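Local coordinates for vacuolar protein sorting 29 (Cryptosporidium parvum, PDB 2A22), which probably serves in vacuolar protein sorting and transport as a VPS29-family member built on a calcineurin-like phosphoesterase fold, at residues P130-I144 with L153-N165. Residues are numbered along the deposited sequence; the frame is centred on the assembly and turned at random.
Sequences PGSLEQWQRRLDCDI and LRVFEKNGKLFLN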
loop_
_atom_site.group_PDB
_atom_site.type_symbol
_atom_site.label_atom_id
_atom_site.label_comp_id
_atom_site.label_asym_id
_atom_site.label_seq_id
_atom_site.Cartn_x
_atom_site.Cartn_y
_atom_site.Cartn_z
ATOM N N PRO A 130 4.295 -16.787 2.434
ATOM C CA PRO A 130 4.337 -16.333 3.838
ATOM C C PRO A 130 5.728 -16.462 4.435
ATOM O O PRO A 130 6.184 -15.545 5.139
ATOM C CB PRO A 130 3.358 -17.272 4.535
ATOM C CG PRO A 130 2.388 -17.618 3.465
ATOM C CD PRO A 130 3.228 -17.782 2.228
ATOM N N GLY A 131 6.395 -17.575 4.116
ATOM C CA GLY A 131 7.751 -17.848 4.580
ATOM C C GLY A 131 8.753 -16.874 3.993
ATOM O O GLY A 131 9.639 -16.385 4.692
ATOM N N SER A 132 8.614 -16.581 2.707
ATOM C CA SER A 132 9.507 -15.629 2.083
ATOM C C SER A 132 9.177 -14.200 2.569
ATOM O O SER A 132 10.074 -13.377 2.870
ATOM C CB SER A 132 9.432 -15.773 0.575
ATOM O OG SER A 132 10.455 -15.012 -0.044
ATOM N N LEU A 133 7.886 -13.920 2.704
ATOM C CA LEU A 133 7.466 -12.636 3.268
ATOM C C LEU A 133 8.078 -12.440 4.639
ATOM O O LEU A 133 8.634 -11.372 4.940
ATOM C CB LEU A 133 5.946 -12.528 3.334
ATOM C CG LEU A 133 5.297 -12.152 2.002
ATOM C CD1 LEU A 133 3.795 -12.122 2.197
ATOM C CD2 LEU A 133 5.824 -10.808 1.415
ATOM N N GLU A 134 8.008 -13.491 5.453
ATOM C CA GLU A 134 8.568 -13.446 6.804
ATOM C C GLU A 134 10.091 -13.227 6.830
ATOM O O GLU A 134 10.602 -12.560 7.719
ATOM C CB GLU A 134 8.174 -14.677 7.616
ATOM C CG GLU A 134 8.352 -14.441 9.126
ATOM C CD GLU A 134 8.098 -15.679 9.979
ATOM O OE1 GLU A 134 8.168 -16.819 9.445
ATOM O OE2 GLU A 134 7.839 -15.499 11.191
ATOM N N GLN A 135 10.798 -13.758 5.835
ATOM C CA GLN A 135 12.242 -13.513 5.706
ATOM C C GLN A 135 12.550 -12.049 5.405
ATOM O O GLN A 135 13.568 -11.505 5.846
ATOM C CB GLN A 135 12.834 -14.436 4.641
ATOM C CG GLN A 135 12.512 -15.916 4.960
ATOM C CD GLN A 135 13.287 -16.906 4.103
ATOM O OE1 GLN A 135 14.497 -17.078 4.284
ATOM N NE2 GLN A 135 12.588 -17.577 3.170
ATOM N N TRP A 136 11.644 -11.416 4.662
ATOM C CA TRP A 136 11.741 -10.002 4.389
ATOM C C TRP A 136 11.391 -9.111 5.574
ATOM O O TRP A 136 12.064 -8.102 5.747
ATOM C CB TRP A 136 10.946 -9.623 3.139
ATOM C CG TRP A 136 11.698 -9.978 1.895
ATOM C CD1 TRP A 136 11.572 -11.128 1.141
ATOM C CD2 TRP A 136 12.728 -9.205 1.277
ATOM N NE1 TRP A 136 12.456 -11.091 0.073
ATOM C CE2 TRP A 136 13.169 -9.922 0.136
ATOM C CE3 TRP A 136 13.312 -7.964 1.563
ATOM C CZ2 TRP A 136 14.172 -9.433 -0.711
ATOM C CZ3 TRP A 136 14.297 -7.477 0.709
ATOM C CH2 TRP A 136 14.716 -8.207 -0.406
ATOM N N GLN A 137 10.383 -9.449 6.393
ATOM C CA GLN A 137 10.156 -8.602 7.584
ATOM C C GLN A 137 11.350 -8.619 8.520
ATOM O O GLN A 137 11.713 -7.583 9.069
ATOM C CB GLN A 137 8.844 -8.858 8.360
ATOM C CG GLN A 137 8.712 -10.134 9.111
ATOM C CD GLN A 137 9.247 -10.146 10.550
ATOM O OE1 GLN A 137 9.777 -9.170 11.108
ATOM N NE2 GLN A 137 9.101 -11.282 11.151
ATOM N N ARG A 138 11.943 -9.798 8.684
ATOM C CA ARG A 138 13.103 -9.980 9.550
ATOM C C ARG A 138 14.287 -9.200 8.976
ATOM O O ARG A 138 15.012 -8.516 9.714
ATOM C CB ARG A 138 13.427 -11.471 9.695
ATOM C CG ARG A 138 12.470 -12.187 10.622
ATOM C CD ARG A 138 12.907 -13.620 10.973
ATOM N NE ARG A 138 11.722 -14.429 11.285
ATOM C CZ ARG A 138 11.725 -15.602 11.928
ATOM N NH1 ARG A 138 12.864 -16.139 12.350
ATOM N NH2 ARG A 138 10.576 -16.236 12.156
ATOM N N ARG A 139 14.458 -9.283 7.652
ATOM C CA ARG A 139 15.505 -8.517 6.994
ATOM C C ARG A 139 15.328 -7.032 7.242
ATOM O O ARG A 139 16.288 -6.345 7.631
ATOM C CB ARG A 139 15.547 -8.798 5.496
ATOM C CG ARG A 139 16.203 -7.679 4.703
ATOM C CD ARG A 139 17.355 -8.154 3.837
ATOM N NE ARG A 139 17.002 -9.353 3.084
ATOM C CZ ARG A 139 17.367 -9.582 1.826
ATOM N NH1 ARG A 139 18.092 -8.678 1.143
ATOM N NH2 ARG A 139 16.984 -10.717 1.245
ATOM N N LEU A 140 14.108 -6.533 7.001
ATOM C CA LEU A 140 13.814 -5.125 7.207
ATOM C C LEU A 140 13.650 -4.832 8.690
ATOM O O LEU A 140 13.670 -3.681 9.106
ATOM C CB LEU A 140 12.569 -4.695 6.413
ATOM C CG LEU A 140 12.635 -4.846 4.882
ATOM C CD1 LEU A 140 11.326 -4.422 4.203
ATOM C CD2 LEU A 140 13.819 -4.073 4.307
ATOM N N ASP A 141 13.497 -5.882 9.486
ATOM C CA ASP A 141 13.342 -5.730 10.939
ATOM C C ASP A 141 12.135 -4.866 11.276
ATOM O O ASP A 141 12.235 -3.906 12.061
ATOM C CB ASP A 141 14.613 -5.134 11.582
ATOM C CG ASP A 141 14.613 -5.286 13.103
ATOM O OD1 ASP A 141 14.445 -6.434 13.573
ATOM O OD2 ASP A 141 14.757 -4.268 13.821
ATOM N N CYS A 142 10.997 -5.186 10.660
ATOM C CA CYS A 142 9.789 -4.382 10.847
ATOM C C CYS A 142 8.713 -5.146 11.633
ATOM O O CYS A 142 8.768 -6.369 11.736
ATOM C CB CYS A 142 9.281 -3.847 9.493
ATOM S SG CYS A 142 8.901 -5.129 8.315
ATOM N N ASP A 143 7.774 -4.411 12.229
ATOM C CA ASP A 143 6.607 -5.004 12.892
ATOM C C ASP A 143 5.479 -5.302 11.918
ATOM O O ASP A 143 4.698 -6.209 12.134
ATOM C CB ASP A 143 6.078 -4.061 13.970
ATOM C CG ASP A 143 7.142 -3.675 14.947
ATOM O OD1 ASP A 143 7.721 -4.587 15.554
ATOM O OD2 ASP A 143 7.429 -2.474 15.086
ATOM N N ILE A 144 5.378 -4.500 10.860
ATOM C CA ILE A 144 4.333 -4.660 9.849
ATOM C C ILE A 144 5.008 -4.557 8.492
ATOM O O ILE A 144 5.807 -3.636 8.237
ATOM C CB ILE A 144 3.209 -3.579 9.970
ATOM C CG1 ILE A 144 2.573 -3.576 11.377
ATOM C CG2 ILE A 144 2.143 -3.768 8.856
ATOM C CD1 ILE A 144 1.645 -2.359 11.679
ATOM N N LEU A 153 -5.379 -8.964 -2.418
ATOM C CA LEU A 153 -5.729 -8.323 -1.166
ATOM C C LEU A 153 -5.558 -9.325 -0.027
ATOM O O LEU A 153 -6.084 -10.446 -0.085
ATOM C CB LEU A 153 -7.174 -7.844 -1.245
ATOM C CG LEU A 153 -7.820 -6.919 -0.212
ATOM C CD1 LEU A 153 -7.025 -5.626 0.007
ATOM C CD2 LEU A 153 -9.260 -6.646 -0.674
ATOM N N ARG A 154 -4.780 -8.947 0.983
ATOM C CA ARG A 154 -4.527 -9.868 2.079
ATOM C C ARG A 154 -4.078 -9.208 3.379
ATOM O O ARG A 154 -3.312 -8.240 3.376
ATOM C CB ARG A 154 -3.485 -10.911 1.692
ATOM C CG ARG A 154 -3.425 -12.072 2.691
ATOM C CD ARG A 154 -2.540 -13.201 2.200
ATOM N NE ARG A 154 -1.176 -12.769 1.892
ATOM C CZ ARG A 154 -0.218 -13.574 1.435
ATOM N NH1 ARG A 154 -0.454 -14.863 1.230
ATOM N NH2 ARG A 154 0.981 -13.090 1.173
ATOM N N VAL A 155 -4.556 -9.777 4.478
ATOM C CA VAL A 155 -4.138 -9.428 5.825
ATOM C C VAL A 155 -3.826 -10.737 6.523
ATOM O O VAL A 155 -4.686 -11.621 6.583
ATOM C CB VAL A 155 -5.306 -8.851 6.634
ATOM C CG1 VAL A 155 -4.878 -8.557 8.096
ATOM C CG2 VAL A 155 -5.894 -7.654 5.944
ATOM N N PHE A 156 -2.623 -10.875 7.065
ATOM C CA PHE A 156 -2.434 -11.959 8.007
ATOM C C PHE A 156 -1.327 -11.665 8.988
ATOM O O PHE A 156 -0.388 -10.902 8.682
ATOM C CB PHE A 156 -2.198 -13.306 7.303
ATOM C CG PHE A 156 -0.839 -13.456 6.715
ATOM C CD1 PHE A 156 0.178 -14.056 7.443
ATOM C CD2 PHE A 156 -0.581 -13.023 5.415
ATOM C CE1 PHE A 156 1.453 -14.199 6.910
ATOM C CE2 PHE A 156 0.692 -13.180 4.846
ATOM C CZ PHE A 156 1.720 -13.762 5.613
ATOM N N GLU A 157 -1.463 -12.285 10.160
ATOM C CA GLU A 157 -0.489 -12.192 11.221
ATOM C C GLU A 157 0.256 -13.514 11.317
ATOM O O GLU A 157 -0.318 -14.570 11.112
ATOM C CB GLU A 157 -1.181 -11.809 12.544
ATOM C CG GLU A 157 -0.267 -11.776 13.785
ATOM C CD GLU A 157 -0.193 -13.133 14.485
ATOM O OE1 GLU A 157 -1.226 -13.842 14.492
ATOM O OE2 GLU A 157 0.888 -13.496 15.009
ATOM N N LYS A 158 1.546 -13.438 11.604
ATOM C CA LYS A 158 2.359 -14.630 11.829
ATOM C C LYS A 158 3.463 -14.253 12.807
ATOM O O LYS A 158 4.219 -13.307 12.554
ATOM C CB LYS A 158 2.966 -15.146 10.527
ATOM C CG LYS A 158 3.725 -16.470 10.704
ATOM C CD LYS A 158 4.141 -17.088 9.354
ATOM C CE LYS A 158 4.989 -18.360 9.548
ATOM N NZ LYS A 158 4.512 -19.230 10.695
ATOM N N ASN A 159 3.513 -14.973 13.934
ATOM C CA ASN A 159 4.491 -14.741 15.016
ATOM C C ASN A 159 4.519 -13.317 15.517
ATOM O O ASN A 159 5.595 -12.767 15.754
ATOM C CB ASN A 159 5.901 -15.137 14.568
ATOM C CG ASN A 159 6.011 -16.610 14.268
ATOM O OD1 ASN A 159 5.388 -17.449 14.952
ATOM N ND2 ASN A 159 6.802 -16.949 13.238
ATOM N N GLY A 160 3.341 -12.712 15.656
ATOM C CA GLY A 160 3.269 -11.320 16.121
ATOM C C GLY A 160 3.613 -10.230 15.117
ATOM O O GLY A 160 3.636 -9.064 15.470
ATOM N N LYS A 161 3.862 -10.599 13.868
ATOM C CA LYS A 161 4.113 -9.615 12.801
ATOM C C LYS A 161 2.916 -9.583 11.850
ATOM O O LYS A 161 2.218 -10.591 11.688
ATOM C CB LYS A 161 5.417 -9.954 12.051
ATOM C CG LYS A 161 6.647 -10.110 12.997
ATOM C CD LYS A 161 7.169 -8.741 13.444
ATOM C CE LYS A 161 7.896 -8.780 14.785
ATOM N NZ LYS A 161 8.613 -10.065 14.916
ATOM N N LEU A 162 2.678 -8.429 11.230
ATOM C CA LEU A 162 1.501 -8.257 10.397
ATOM C C LEU A 162 1.900 -8.056 8.931
ATOM O O LEU A 162 2.780 -7.238 8.636
ATOM C CB LEU A 162 0.665 -7.102 10.935
ATOM C CG LEU A 162 -0.718 -6.790 10.354
ATOM C CD1 LEU A 162 -1.711 -7.959 10.542
ATOM C CD2 LEU A 162 -1.270 -5.511 10.978
ATOM N N PHE A 163 1.284 -8.836 8.033
ATOM C CA PHE A 163 1.584 -8.826 6.583
ATOM C C PHE A 163 0.376 -8.375 5.778
ATOM O O PHE A 163 -0.679 -9.026 5.812
ATOM C CB PHE A 163 2.035 -10.213 6.117
ATOM C CG PHE A 163 3.256 -10.708 6.833
ATOM C CD1 PHE A 163 4.530 -10.474 6.310
ATOM C CD2 PHE A 163 3.142 -11.348 8.062
ATOM C CE1 PHE A 163 5.685 -10.898 6.999
ATOM C CE2 PHE A 163 4.285 -11.774 8.755
ATOM C CZ PHE A 163 5.558 -11.542 8.217
ATOM N N LEU A 164 0.513 -7.237 5.099
ATOM C CA LEU A 164 -0.613 -6.607 4.395
ATOM C C LEU A 164 -0.280 -6.455 2.911
ATOM O O LEU A 164 0.873 -6.162 2.552
ATOM C CB LEU A 164 -0.906 -5.236 5.013
ATOM C CG LEU A 164 -1.031 -5.221 6.564
ATOM C CD1 LEU A 164 -1.131 -3.838 7.111
ATOM C CD2 LEU A 164 -2.260 -6.012 6.997
ATOM N N ASN A 165 -1.282 -6.659 2.064
ATOM C CA ASN A 165 -1.173 -6.366 0.632
ATOM C C ASN A 165 -2.471 -5.681 0.293
ATOM O O ASN A 165 -3.515 -6.299 0.415
ATOM C CB ASN A 165 -0.991 -7.656 -0.198
ATOM C CG ASN A 165 -0.834 -7.406 -1.705
ATOM O OD1 ASN A 165 -1.373 -6.441 -2.263
ATOM N ND2 ASN A 165 -0.106 -8.319 -2.380
#
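Glu134 crosses from helix 130-140 to the hairpin turn that joins strands 154-158 and 161-165, and its side chain meets Phe163 near the backbone and the turn residues at its tip. CB lies 4.1 Å from CZ of Phe163, and CG passes the same ring atom at a like distance. With CG anti to the backbone N (chi1 -161°) and the chain extended beyond it, the carboxylate reaches the type I' turn from Lys158 to Lys161. There OE1 sits 3.5 Å from CE of Lys158, whose ammonium remains beyond salt-bridge range. OE2 is gripped twice: ND2 of Asn159 donates to its syn lone pair at 2.7 Å, the two planar groups nearly coplanar, while NH2 of Arg138, one helical turn on, forms a salt bridge from above the carboxylate plane. The nearby positive charges would be expected to favour the ionised acid.

The helix and the sheet it covers form one alpha/beta half of the alpha-beta-beta-alpha sandwich of the calcineurin-like phosphoesterase fold: the helix packs across the edge hairpin of the five-stranded sheet, its axis at 115° to strand 161-165. Phe163 fills the interface, its CD1 3.9 Å from CB of Leu133 and its CZ against CG of Gln137. Toward the helix's start, Pro130 CB meets CZ of Phe156 at 4.0 Å. After a Schellman motif, with Asp141 as its C' residue, ends the helix, the chain enters the sheet parallel to strand 161-165; Leu162 N donates to Asp143 O at 3.1 Å, and Ile144 and Leu162 lie side by side on the face from which Leu162 touches Met187 of strand 183-190, in the other sheet.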